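Local atomic coordinates of aminotransferase TlmJ (Streptoalloteichus hindustanus, PDB entry 5UID), a protein that is a DegT/DnrJ/EryC1-family aminotransferase that probably carries out a pyridoxal 5'-phosphate-dependent transamination in natural product biosynthesis. Residues 108-113 / 288-293; 132-137 / 353-358; 159-164 / 300-305. One frame throughout, in Å; residues are numbered along the deposited sequence.

Contact 1 of 3, residues 108-113 / 288-293. With SO4 (sulfate ion), chain H.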
ATOM      1  N   PRO A 108      -5.463  21.740  25.342  1.00 30.67           N
ATOM      2  CA  PRO A 108      -6.485  22.197  24.383  1.00 35.89           C
ATOM      3  C   PRO A 108      -6.022  23.340  23.494  1.00 35.93           C
ATOM      4  O   PRO A 108      -6.551  23.505  22.388  1.00 31.13           O
ATOM      5  CB  PRO A 108      -7.650  22.618  25.289  1.00 39.63           C
ATOM      6  CG  PRO A 108      -7.021  22.932  26.601  1.00 36.80           C
ATOM      7  CD  PRO A 108      -5.862  21.984  26.740  1.00 28.91           C
ATOM      8  N   ALA A 109      -5.054  24.140  23.946  1.00 31.89           N
ATOM      9  CA  ALA A 109      -4.566  25.244  23.125  1.00 30.06           C
ATOM     10  C   ALA A 109      -3.757  24.749  21.933  1.00 31.38           C
ATOM     11  O   ALA A 109      -3.799  25.362  20.860  1.00 33.84           O
ATOM     12  CB  ALA A 109      -3.725  26.202  23.971  1.00 31.89           C
ATOM     13  N   THR A 110      -3.024  23.648  22.094  1.00 27.85           N
ATOM     14  CA  THR A 110      -2.149  23.139  21.050  1.00 29.05           C
ATOM     15  C   THR A 110      -2.584  21.793  20.491  1.00 27.78           C
ATOM     16  O   THR A 110      -2.053  21.376  19.457  1.00 29.32           O
ATOM     17  CB  THR A 110      -0.712  23.010  21.577  1.00 34.97           C
ATOM     18  OG1 THR A 110      -0.678  22.037  22.629  1.00 33.19           O
ATOM     19  CG2 THR A 110      -0.215  24.345  22.108  1.00 37.40           C
ATOM     20  N   LEU A 111      -3.521  21.104  21.147  1.00 26.13           N
ATOM     21  CA  LEU A 111      -3.962  19.759  20.775  1.00 30.69           C
ATOM     22  C   LEU A 111      -2.815  18.748  20.788  1.00 30.89           C
ATOM     23  O   LEU A 111      -2.895  17.700  20.138  1.00 29.11           O
ATOM     24  CB  LEU A 111      -4.671  19.755  19.412  1.00 25.35           C
ATOM     25  CG  LEU A 111      -6.044  20.443  19.378  1.00 29.46           C
ATOM     26  CD1 LEU A 111      -5.924  21.954  19.227  1.00 29.43           C
ATOM     27  CD2 LEU A 111      -6.930  19.859  18.282  1.00 28.43           C
ATOM     28  N   ASN A 112      -1.743  19.047  21.526  1.00 28.74           N
ATOM     29  CA  ASN A 112      -0.626  18.150  21.766  1.00 29.93           C
ATOM     30  C   ASN A 112      -0.601  17.724  23.230  1.00 32.40           C
ATOM     31  O   ASN A 112      -1.005  18.489  24.112  1.00 30.13           O
ATOM     32  CB  ASN A 112       0.719  18.801  21.419  1.00 31.45           C
ATOM     33  CG  ASN A 112       1.150  18.540  19.986  1.00 34.70           C
ATOM     34  OD1 ASN A 112       0.786  17.526  19.388  1.00 36.07           O
ATOM     35  ND2 ASN A 112       1.938  19.454  19.431  1.00 25.79           N
ATOM     36  N   PRO A 113      -0.149  16.510  23.520  1.00 29.68           N
ATOM     37  CA  PRO A 113      -0.021  16.088  24.914  1.00 28.01           C
ATOM     38  C   PRO A 113       1.281  16.577  25.526  1.00 34.01           C
ATOM     39  O   PRO A 113       2.305  16.716  24.851  1.00 31.79           O
ATOM     40  CB  PRO A 113      -0.040  14.560  24.817  1.00 26.94           C
ATOM     41  CG  PRO A 113       0.581  14.287  23.489  1.00 28.30           C
ATOM     42  CD  PRO A 113       0.144  15.412  22.582  1.00 25.48           C
ATOM     43  N   CYS A 288      -6.117  32.453  17.767  1.00 31.89           N
ATOM     44  CA  CYS A 288      -5.183  31.931  16.790  1.00 31.25           C
ATOM     45  C   CYS A 288      -4.235  30.946  17.475  1.00 35.47           C
ATOM     46  O   CYS A 288      -4.201  30.859  18.704  1.00 34.73           O
ATOM     47  CB  CYS A 288      -4.426  33.086  16.136  1.00 39.24           C
ATOM     48  SG  CYS A 288      -5.490  34.189  15.178  1.00 44.12           S
ATOM     49  N   PRO A 289      -3.470  30.169  16.707  1.00 35.01           N
ATOM     50  CA  PRO A 289      -2.513  29.238  17.318  1.00 33.89           C
ATOM     51  C   PRO A 289      -1.536  29.968  18.220  1.00 34.25           C
ATOM     52  O   PRO A 289      -1.122  31.097  17.917  1.00 32.70           O
ATOM     53  CB  PRO A 289      -1.796  28.624  16.108  1.00 31.81           C
ATOM     54  CG  PRO A 289      -2.790  28.710  15.012  1.00 34.86           C
ATOM     55  CD  PRO A 289      -3.543  29.988  15.244  1.00 37.06           C
ATOM     56  N   PRO A 290      -1.151  29.364  19.346  1.00 34.32           N
ATOM     57  CA  PRO A 290      -0.129  29.980  20.188  1.00 36.82           C
ATOM     58  C   PRO A 290       1.201  30.008  19.466  1.00 34.13           C
ATOM     59  O   PRO A 290       1.455  29.187  18.566  1.00 35.10           O
ATOM     60  CB  PRO A 290      -0.084  29.062  21.422  1.00 33.69           C
ATOM     61  CG  PRO A 290      -0.561  27.747  20.919  1.00 33.62           C
ATOM     62  CD  PRO A 290      -1.599  28.063  19.875  1.00 30.95           C
ATOM     63  N   PRO A 291       2.089  30.937  19.813  1.00 37.98           N
ATOM     64  CA  PRO A 291       3.358  31.046  19.091  1.00 36.83           C
ATOM     65  C   PRO A 291       4.232  29.819  19.299  1.00 40.34           C
ATOM     66  O   PRO A 291       4.120  29.105  20.298  1.00 38.64           O
ATOM     67  CB  PRO A 291       4.005  32.298  19.695  1.00 42.18           C
ATOM     68  CG  PRO A 291       3.397  32.413  21.051  1.00 44.38           C
ATOM     69  CD  PRO A 291       1.986  31.922  20.904  1.00 39.54           C
ATOM     70  N   LEU A 292       5.101  29.578  18.326  1.00 40.30           N
ATOM     71  CA  LEU A 292       6.061  28.493  18.447  1.00 38.66           C
ATOM     72  C   LEU A 292       7.026  28.779  19.594  1.00 37.83           C
ATOM     73  O   LEU A 292       7.497  29.913  19.740  1.00 39.50           O
ATOM     74  CB  LEU A 292       6.841  28.319  17.143  1.00 38.61           C
ATOM     75  CG  LEU A 292       6.144  27.576  16.008  1.00 38.19           C
ATOM     76  CD1 LEU A 292       6.931  27.732  14.720  1.00 40.83           C
ATOM     77  CD2 LEU A 292       5.992  26.105  16.371  1.00 36.03           C
ATOM     78  N   PRO A 293       7.330  27.789  20.431  1.00 37.97           N
ATOM     79  CA  PRO A 293       8.370  27.981  21.446  1.00 36.77           C
ATOM     80  C   PRO A 293       9.722  28.243  20.796  1.00 38.43           C
ATOM     81  O   PRO A 293       9.967  27.889  19.641  1.00 38.21           O
ATOM     82  CB  PRO A 293       8.365  26.658  22.220  1.00 34.65           C
ATOM     83  CG  PRO A 293       7.012  26.069  21.964  1.00 31.79           C
ATOM     84  CD  PRO A 293       6.651  26.489  20.569  1.00 31.98           C
TER
HETATM   85  S   SO4 H 404      -4.710  35.768  19.433  0.93114.29           S
HETATM   86  O1  SO4 H 404      -4.762  37.178  19.811  0.93114.52           O
HETATM   87  O2  SO4 H 404      -3.424  35.477  18.804  0.93114.99           O
HETATM   88  O3  SO4 H 404      -4.862  34.941  20.624  0.93116.16           O
HETATM   89  O4  SO4 H 404      -5.790  35.476  18.495  0.93113.33           O
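Thr110 meets the ring of Pro290 through its methyl branch, and the two side chains cross at about a right angle. At CB the threonine divides. OG1 lies between the backbone N and the carbonyl carbon (chi1 64°), turned back to its own loop, where Asn112 N gives Thr110 OG1 a weak hydrogen bond of 3.4 Å, spaced as in an ST turn. CG2, the other branch, stands anti to the carbonyl carbon and reaches across, Thr110 CG2 ending 3.6 Å from Pro290 CG. The next ring atom, Pro290 CD, lies 3.6 Å from the backbone oxygen Ala109 O, an oxygen that also accepts a hydrogen bond from the indole N-H of Trp304. Residues 289-293 run in the extended polyproline II conformation, and this chain, on its way from helix 249-280 to strand 296-297, passes the loop that follows edge strand 100-104 of the large mixed sheet. Pro290 O accepts from the Tyr137 hydroxyl, and Cys288 O, just before the run, from Arg306. At the N-terminal end of the segment Cys288 N donates an almost straight bond (3.1 Å, 173°) to O4 of a sulfate ion, probably from the crystallisation liquor.

Contact 2 of 3, residues 132-137 / 353-358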
ATOM      1  N   LEU A 132       2.155  12.467  17.942  1.00 25.28           N
ATOM      2  CA  LEU A 132       2.292  13.255  16.727  1.00 25.43           C
ATOM      3  C   LEU A 132       2.696  14.679  17.098  1.00 25.75           C
ATOM      4  O   LEU A 132       2.863  15.017  18.273  1.00 27.12           O
ATOM      5  CB  LEU A 132       1.004  13.227  15.894  1.00 25.32           C
ATOM      6  CG  LEU A 132      -0.359  13.552  16.511  1.00 31.51           C
ATOM      7  CD1 LEU A 132      -0.579  15.052  16.683  1.00 25.60           C
ATOM      8  CD2 LEU A 132      -1.464  12.944  15.656  1.00 32.08           C
ATOM      9  N   HIS A 133       2.861  15.511  16.077  1.00 29.47           N
ATOM     10  CA  HIS A 133       3.284  16.900  16.236  1.00 28.75           C
ATOM     11  C   HIS A 133       2.185  17.763  15.628  1.00 27.12           C
ATOM     12  O   HIS A 133       2.263  18.135  14.455  1.00 23.09           O
ATOM     13  CB  HIS A 133       4.638  17.141  15.568  1.00 29.89           C
ATOM     14  CG  HIS A 133       5.613  16.020  15.756  1.00 30.33           C
ATOM     15  ND1 HIS A 133       5.775  15.012  14.830  1.00 30.24           N
ATOM     16  CD2 HIS A 133       6.471  15.746  16.768  1.00 28.91           C
ATOM     17  CE1 HIS A 133       6.694  14.167  15.260  1.00 31.68           C
ATOM     18  NE2 HIS A 133       7.132  14.588  16.433  1.00 30.84           N
ATOM     19  N   TYR A 134       1.171  18.088  16.434  1.00 25.86           N
ATOM     20  CA  TYR A 134      -0.075  18.620  15.895  1.00 28.89           C
ATOM     21  C   TYR A 134       0.167  19.872  15.066  1.00 29.88           C
ATOM     22  O   TYR A 134       0.755  20.847  15.545  1.00 28.24           O
ATOM     23  CB  TYR A 134      -1.069  18.919  17.015  1.00 24.92           C
ATOM     24  CG  TYR A 134      -2.425  19.299  16.465  1.00 24.58           C
ATOM     25  CD1 TYR A 134      -3.367  18.326  16.159  1.00 22.62           C
ATOM     26  CD2 TYR A 134      -2.750  20.627  16.215  1.00 27.34           C
ATOM     27  CE1 TYR A 134      -4.603  18.669  15.639  1.00 23.17           C
ATOM     28  CE2 TYR A 134      -3.981  20.978  15.695  1.00 27.88           C
ATOM     29  CZ  TYR A 134      -4.903  19.993  15.409  1.00 24.05           C
ATOM     30  OH  TYR A 134      -6.130  20.341  14.893  1.00 27.40           O
ATOM     31  N   GLY A 135      -0.294  19.834  13.816  1.00 21.75           N
ATOM     32  CA  GLY A 135      -0.177  20.953  12.908  1.00 28.05           C
ATOM     33  C   GLY A 135       1.226  21.281  12.462  1.00 22.53           C
ATOM     34  O   GLY A 135       1.407  22.255  11.719  1.00 26.82           O
ATOM     35  N   GLY A 136       2.222  20.495  12.867  1.00 24.78           N
ATOM     36  CA  GLY A 136       3.612  20.807  12.641  1.00 23.79           C
ATOM     37  C   GLY A 136       4.343  21.295  13.875  1.00 28.93           C
ATOM     38  O   GLY A 136       5.579  21.287  13.890  1.00 28.49           O
ATOM     39  N   TYR A 137       3.613  21.725  14.896  1.00 33.21           N
ATOM     40  CA  TYR A 137       4.220  22.110  16.165  1.00 29.94           C
ATOM     41  C   TYR A 137       4.786  20.874  16.846  1.00 33.15           C
ATOM     42  O   TYR A 137       4.039  19.917  17.091  1.00 29.46           O
ATOM     43  CB  TYR A 137       3.194  22.775  17.077  1.00 29.34           C
ATOM     44  CG  TYR A 137       2.936  24.240  16.813  1.00 29.35           C
ATOM     45  CD1 TYR A 137       2.741  24.718  15.524  1.00 25.33           C
ATOM     46  CD2 TYR A 137       2.858  25.145  17.867  1.00 26.65           C
ATOM     47  CE1 TYR A 137       2.494  26.061  15.289  1.00 26.38           C
ATOM     48  CE2 TYR A 137       2.611  26.484  17.643  1.00 36.87           C
ATOM     49  CZ  TYR A 137       2.429  26.940  16.352  1.00 37.35           C
ATOM     50  OH  TYR A 137       2.184  28.278  16.130  1.00 33.40           O
ATOM     51  N   GLU A 353     -14.594  20.213  20.486  1.00 35.10           N
ATOM     52  CA  GLU A 353     -15.779  21.048  20.354  1.00 38.23           C
ATOM     53  C   GLU A 353     -15.468  22.496  20.009  1.00 36.77           C
ATOM     54  O   GLU A 353     -16.372  23.218  19.573  1.00 42.86           O
ATOM     55  CB  GLU A 353     -16.598  21.016  21.649  1.00 41.03           C
ATOM     56  CG  GLU A 353     -17.313  19.706  21.907  1.00 53.37           C
ATOM     57  CD  GLU A 353     -18.067  19.713  23.221  1.00 67.61           C
ATOM     58  OE1 GLU A 353     -17.415  19.646  24.284  1.00 71.38           O
ATOM     59  OE2 GLU A 353     -19.313  19.801  23.189  1.00 74.10           O
ATOM     60  N   GLU A 354     -14.223  22.937  20.182  1.00 32.21           N
ATOM     61  CA  GLU A 354     -13.887  24.346  20.050  1.00 35.54           C
ATOM     62  C   GLU A 354     -12.921  24.659  18.918  1.00 31.67           C
ATOM     63  O   GLU A 354     -12.714  25.841  18.620  1.00 34.90           O
ATOM     64  CB  GLU A 354     -13.290  24.873  21.363  1.00 39.60           C
ATOM     65  CG  GLU A 354     -14.248  24.818  22.542  1.00 43.60           C
ATOM     66  CD  GLU A 354     -13.640  25.374  23.816  1.00 46.13           C
ATOM     67  OE1 GLU A 354     -12.424  25.663  23.819  1.00 44.15           O
ATOM     68  OE2 GLU A 354     -14.377  25.522  24.814  1.00 48.04           O
ATOM     69  N   THR A 355     -12.335  23.655  18.276  1.00 29.85           N
ATOM     70  CA  THR A 355     -11.281  23.875  17.299  1.00 31.30           C
ATOM     71  C   THR A 355     -11.824  23.729  15.884  1.00 30.15           C
ATOM     72  O   THR A 355     -12.657  22.862  15.610  1.00 26.18           O
ATOM     73  CB  THR A 355     -10.125  22.895  17.516  1.00 35.18           C
ATOM     74  OG1 THR A 355      -9.798  22.845  18.910  1.00 34.39           O
ATOM     75  CG2 THR A 355      -8.896  23.335  16.735  1.00 32.87           C
ATOM     76  N   LEU A 356     -11.350  24.596  14.992  1.00 29.46           N
ATOM     77  CA  LEU A 356     -11.666  24.526  13.574  1.00 23.64           C
ATOM     78  C   LEU A 356     -10.392  24.801  12.792  1.00 29.18           C
ATOM     79  O   LEU A 356      -9.660  25.745  13.106  1.00 32.63           O
ATOM     80  CB  LEU A 356     -12.756  25.534  13.191  1.00 28.52           C
ATOM     81  CG  LEU A 356     -13.348  25.381  11.788  1.00 31.24           C
ATOM     82  CD1 LEU A 356     -14.136  24.083  11.688  1.00 33.42           C
ATOM     83  CD2 LEU A 356     -14.220  26.574  11.424  1.00 31.65           C
ATOM     84  N   CYS A 357     -10.124  23.974  11.786  1.00 27.74           N
ATOM     85  CA  CYS A 357      -8.922  24.088  10.972  1.00 26.17           C
ATOM     86  C   CYS A 357      -9.243  24.823   9.677  1.00 27.58           C
ATOM     87  O   CYS A 357     -10.154  24.428   8.942  1.00 32.72           O
ATOM     88  CB  CYS A 357      -8.342  22.706  10.672  1.00 31.92           C
ATOM     89  SG  CYS A 357      -7.931  21.753  12.152  1.00 36.10           S
ATOM     90  N   LEU A 358      -8.488  25.887   9.400  1.00 25.89           N
ATOM     91  CA  LEU A 358      -8.671  26.728   8.228  1.00 28.82           C
ATOM     92  C   LEU A 358      -7.759  26.277   7.096  1.00 28.00           C
ATOM     93  O   LEU A 358      -6.727  25.643   7.334  1.00 25.59           O
ATOM     94  CB  LEU A 358      -8.383  28.186   8.580  1.00 29.79           C
ATOM     95  CG  LEU A 358      -9.140  28.792   9.762  1.00 26.87           C
ATOM     96  CD1 LEU A 358      -8.800  30.268   9.891  1.00 21.91           C
ATOM     97  CD2 LEU A 358     -10.641  28.588   9.623  1.00 24.90           C
TER
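With CG anti to the backbone N (chi1 -173°), Tyr134 sends its ring straight out of its loop toward strand 355-358, while Cys357 SG, anti to its own carbonyl carbon (chi1 -58°), comes from the strand to meet it. The phenol oxygen Tyr134 OH stops 3.6 Å from Cys357 SG; the sulfur lies beyond the hydroxyl but well out of the ring plane. The hydroxyl gives its hydrogen bond to the backbone oxygen of Arg329, and meets the sulfur by packing alone. Thr355, two residues earlier in the strand, presents its methyl to the same hydroxyl more loosely, with Thr355 CG2 4.5 Å from Tyr134 OH. Its own oxygen OG1 is turned back to Ala351 O in the last turn of helix 346-354, just where the chain leaves the helix for the strand. As alternate residues of one strand, which pairs antiparallel with strand 303-306, Thr355 and Cys357 point toward the tyrosine and Leu356, between them, points away. The tyrosine comes from a tight reversal after strand 126-132 of the large sheet: Gly136 N bonds to His133 O at 2.8 Å, and the angles of Tyr134 and Gly135 are those of a type II turn. A second bond follows at once, from Tyr137 N to Tyr134 O at 3.1 Å. Both glycines have positive phi: Gly135 takes the third position of the type II turn, and the backbone angles of Gly136 leave no room for a side chain beside the carbonyl oxygen of Gly135. Asn112 bridges the reversal, bonding to Tyr134 N and Tyr137 O. Phe302 meets the Tyr134 ring with the two planes inclined at about 50°.

Contact 3 of 3, residues 159-164 / 300-305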
ATOM      1  N   SER A 159       5.111  11.393  12.531  1.00 20.61           N
ATOM      2  CA  SER A 159       5.572  12.687  12.049  1.00 23.09           C
ATOM      3  C   SER A 159       4.864  13.137  10.773  1.00 25.87           C
ATOM      4  O   SER A 159       5.415  13.954  10.025  1.00 29.71           O
ATOM      5  CB  SER A 159       7.084  12.645  11.821  1.00 25.21           C
ATOM      6  OG  SER A 159       7.738  12.076  12.943  1.00 30.78           O
ATOM      7  N   ALA A 160       3.653  12.637  10.513  1.00 25.36           N
ATOM      8  CA  ALA A 160       2.965  12.989   9.274  1.00 26.86           C
ATOM      9  C   ALA A 160       2.626  14.474   9.211  1.00 29.92           C
ATOM     10  O   ALA A 160       2.514  15.037   8.115  1.00 32.08           O
ATOM     11  CB  ALA A 160       1.703  12.144   9.115  1.00 23.46           C
ATOM     12  N   CYS A 161       2.461  15.128  10.363  1.00 23.40           N
ATOM     13  CA  CYS A 161       2.200  16.561  10.396  1.00 23.93           C
ATOM     14  C   CYS A 161       3.465  17.407  10.318  1.00 28.13           C
ATOM     15  O   CYS A 161       3.364  18.624  10.123  1.00 24.33           O
ATOM     16  CB  CYS A 161       1.449  16.947  11.675  1.00 26.97           C
ATOM     17  SG  CYS A 161      -0.071  16.043  12.015  1.00 30.22           S
ATOM     18  N   ALA A 162       4.646  16.807  10.467  1.00 27.47           N
ATOM     19  CA  ALA A 162       5.870  17.559  10.737  1.00 30.69           C
ATOM     20  C   ALA A 162       7.012  17.061   9.850  1.00 31.90           C
ATOM     21  O   ALA A 162       8.074  16.664  10.328  1.00 29.60           O
ATOM     22  CB  ALA A 162       6.231  17.447  12.215  1.00 20.26           C
ATOM     23  N   VAL A 163       6.800  17.106   8.532  1.00 28.60           N
ATOM     24  CA  VAL A 163       7.819  16.620   7.610  1.00 24.82           C
ATOM     25  C   VAL A 163       9.045  17.527   7.586  1.00 27.18           C
ATOM     26  O   VAL A 163      10.131  17.083   7.195  1.00 32.23           O
ATOM     27  CB  VAL A 163       7.223  16.456   6.197  1.00 25.88           C
ATOM     28  CG1 VAL A 163       7.059  17.813   5.517  1.00 21.26           C
ATOM     29  CG2 VAL A 163       8.079  15.517   5.354  1.00 21.85           C
ATOM     30  N   ALA A 164       8.908  18.791   8.004  1.00 26.23           N
ATOM     31  CA  ALA A 164      10.027  19.726   8.029  1.00 26.77           C
ATOM     32  C   ALA A 164      10.210  20.395   9.387  1.00 31.64           C
ATOM     33  O   ALA A 164      10.999  21.340   9.497  1.00 29.77           O
ATOM     34  CB  ALA A 164       9.860  20.801   6.947  1.00 23.81           C
ATOM     35  N   TYR A 300       3.860  23.921   9.334  1.00 32.51           N
ATOM     36  CA  TYR A 300       2.635  24.657   9.021  1.00 27.26           C
ATOM     37  C   TYR A 300       1.659  23.783   8.230  1.00 25.64           C
ATOM     38  O   TYR A 300       1.274  24.085   7.099  1.00 27.70           O
ATOM     39  CB  TYR A 300       2.956  25.966   8.290  1.00 28.04           C
ATOM     40  CG  TYR A 300       3.835  26.878   9.114  1.00 28.49           C
ATOM     41  CD1 TYR A 300       3.285  27.761  10.032  1.00 25.47           C
ATOM     42  CD2 TYR A 300       5.216  26.833   8.997  1.00 28.97           C
ATOM     43  CE1 TYR A 300       4.089  28.587  10.800  1.00 26.46           C
ATOM     44  CE2 TYR A 300       6.026  27.652   9.757  1.00 31.95           C
ATOM     45  CZ  TYR A 300       5.459  28.527  10.656  1.00 31.81           C
ATOM     46  OH  TYR A 300       6.265  29.343  11.415  1.00 32.78           O
ATOM     47  N   TYR A 301       1.263  22.679   8.863  1.00 30.22           N
ATOM     48  CA  TYR A 301       0.316  21.737   8.277  1.00 32.42           C
ATOM     49  C   TYR A 301      -1.129  22.105   8.591  1.00 30.54           C
ATOM     50  O   TYR A 301      -1.994  22.006   7.714  1.00 34.15           O
ATOM     51  CB  TYR A 301       0.621  20.318   8.766  1.00 30.75           C
ATOM     52  CG  TYR A 301      -0.249  19.254   8.134  1.00 33.61           C
ATOM     53  CD1 TYR A 301      -0.359  19.153   6.753  1.00 35.68           C
ATOM     54  CD2 TYR A 301      -0.951  18.345   8.918  1.00 29.49           C
ATOM     55  CE1 TYR A 301      -1.151  18.184   6.168  1.00 37.11           C
ATOM     56  CE2 TYR A 301      -1.742  17.368   8.341  1.00 33.37           C
ATOM     57  CZ  TYR A 301      -1.840  17.294   6.966  1.00 35.63           C
ATOM     58  OH  TYR A 301      -2.631  16.329   6.384  1.00 36.16           O
ATOM     59  N   PHE A 302      -1.408  22.521   9.825  1.00 27.21           N
ATOM     60  CA  PHE A 302      -2.713  23.021  10.227  1.00 25.54           C
ATOM     61  C   PHE A 302      -2.601  24.481  10.642  1.00 26.56           C
ATOM     62  O   PHE A 302      -1.597  24.902  11.225  1.00 26.88           O
ATOM     63  CB  PHE A 302      -3.298  22.239  11.416  1.00 25.17           C
ATOM     64  CG  PHE A 302      -3.594  20.799  11.128  1.00 24.47           C
ATOM     65  CD1 PHE A 302      -4.067  20.400   9.891  1.00 22.30           C
ATOM     66  CD2 PHE A 302      -3.414  19.840  12.113  1.00 26.59           C
ATOM     67  CE1 PHE A 302      -4.345  19.070   9.639  1.00 28.96           C
ATOM     68  CE2 PHE A 302      -3.686  18.508  11.866  1.00 29.50           C
ATOM     69  CZ  PHE A 302      -4.153  18.123  10.628  1.00 32.29           C
ATOM     70  N   TYR A 303      -3.647  25.249  10.352  1.00 23.65           N
ATOM     71  CA  TYR A 303      -3.874  26.530  11.016  1.00 27.85           C
ATOM     72  C   TYR A 303      -5.203  26.406  11.750  1.00 32.03           C
ATOM     73  O   TYR A 303      -6.272  26.585  11.156  1.00 36.61           O
ATOM     74  CB  TYR A 303      -3.877  27.699  10.039  1.00 26.93           C
ATOM     75  CG  TYR A 303      -3.832  29.028  10.757  1.00 26.71           C
ATOM     76  CD1 TYR A 303      -2.619  29.615  11.094  1.00 29.49           C
ATOM     77  CD2 TYR A 303      -5.001  29.679  11.132  1.00 31.31           C
ATOM     78  CE1 TYR A 303      -2.571  30.822  11.763  1.00 27.34           C
ATOM     79  CE2 TYR A 303      -4.962  30.885  11.804  1.00 30.99           C
ATOM     80  CZ  TYR A 303      -3.743  31.451  12.117  1.00 29.42           C
ATOM     81  OH  TYR A 303      -3.696  32.654  12.782  1.00 31.72           O
ATOM     82  N   TRP A 304      -5.138  26.090  13.039  1.00 30.39           N
ATOM     83  CA  TRP A 304      -6.325  25.829  13.841  1.00 30.53           C
ATOM     84  C   TRP A 304      -6.680  27.063  14.660  1.00 35.97           C
ATOM     85  O   TRP A 304      -5.814  27.662  15.305  1.00 36.90           O
ATOM     86  CB  TRP A 304      -6.110  24.622  14.756  1.00 24.02           C
ATOM     87  CG  TRP A 304      -5.052  24.808  15.813  1.00 27.16           C
ATOM     88  CD1 TRP A 304      -5.255  25.088  17.133  1.00 29.69           C
ATOM     89  CD2 TRP A 304      -3.631  24.717  15.636  1.00 31.52           C
ATOM     90  NE1 TRP A 304      -4.051  25.176  17.789  1.00 33.76           N
ATOM     91  CE2 TRP A 304      -3.039  24.954  16.894  1.00 34.49           C
ATOM     92  CE3 TRP A 304      -2.803  24.458  14.538  1.00 29.68           C
ATOM     93  CZ2 TRP A 304      -1.657  24.942  17.083  1.00 32.40           C
ATOM     94  CZ3 TRP A 304      -1.431  24.448  14.728  1.00 27.11           C
ATOM     95  CH2 TRP A 304      -0.872  24.687  15.991  1.00 30.23           C
ATOM     96  N   VAL A 305      -7.950  27.443  14.620  1.00 31.32           N
ATOM     97  CA  VAL A 305      -8.468  28.537  15.426  1.00 28.55           C
ATOM     98  C   VAL A 305      -9.464  27.961  16.419  1.00 31.65           C
ATOM     99  O   VAL A 305     -10.124  26.949  16.154  1.00 33.55           O
ATOM    100  CB  VAL A 305      -9.121  29.634  14.561  1.00 27.37           C
ATOM    101  CG1 VAL A 305      -8.064  30.362  13.742  1.00 26.48           C
ATOM    102  CG2 VAL A 305     -10.182  29.031  13.653  1.00 23.18           C
TER
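A type I beta turn from Ser159 to Ala162, closed by a 3.0 Å bond from Ala162 N to Ser159 O, sets Cys161 opposite Tyr301, their CA atoms 5.9 Å apart. The backbone of the turn makes a close contact: Cys161 O lies 3.5 Å from Tyr301 CB. Because CG of Tyr301 is anti to its backbone N (chi1 -176°), the ring swings back alongside the cysteine, and Tyr301 CD2 comes to 3.9 Å from Cys161 CB. The sulfur makes oblique sulfur-aromatic contacts with two rings at once. Cys161 SG is 5.1 Å from the centroid of the Tyr301 ring, 66° off its normal. From the Phe302 centroid Cys161 SG is 5.2 Å away, 45° off the normal. These rings also meet each other, with Tyr301 CD2 over a Phe302 face toward the rim, 3.5 Å above its plane, so sulfur and rings close a compact buried cluster. The Tyr301 OH bonds to the backbone oxygen of Met186, the residue before the predicted cofactor lysine Lys187, which is not modelled; this is consistent with a position close to the active site. The turn follows strand 155-158 and is tied to strand 178-182 by a backbone bond between Ser159 and Val180; beyond it Val163 and Ala164 rest on the long helix 249-280, while the Tyr301 side leads into strand 303-306.

How the contacts relate
Along the chain, contact 1 alternates with each of the others, and contact 3 is nested within the loop closed by contact 2. The centre of contact 2 lies about 8 Å from the centres of both others, which are themselves about 11 Å apart. The first segments of the three are loops following strands 100-104, 126-132 and 155-158. Contacts 2 and 3 are buried and share the sheet of 303-306 and 355-358, with Gly135 O and Tyr301 N joining them at 2.9 Å; contact 1 lies at the surface. The contacts dock the chain after helix 249-280, with its small antiparallel sheet, against loops of the seven-stranded sheet of the fold type I aminotransferase large domain.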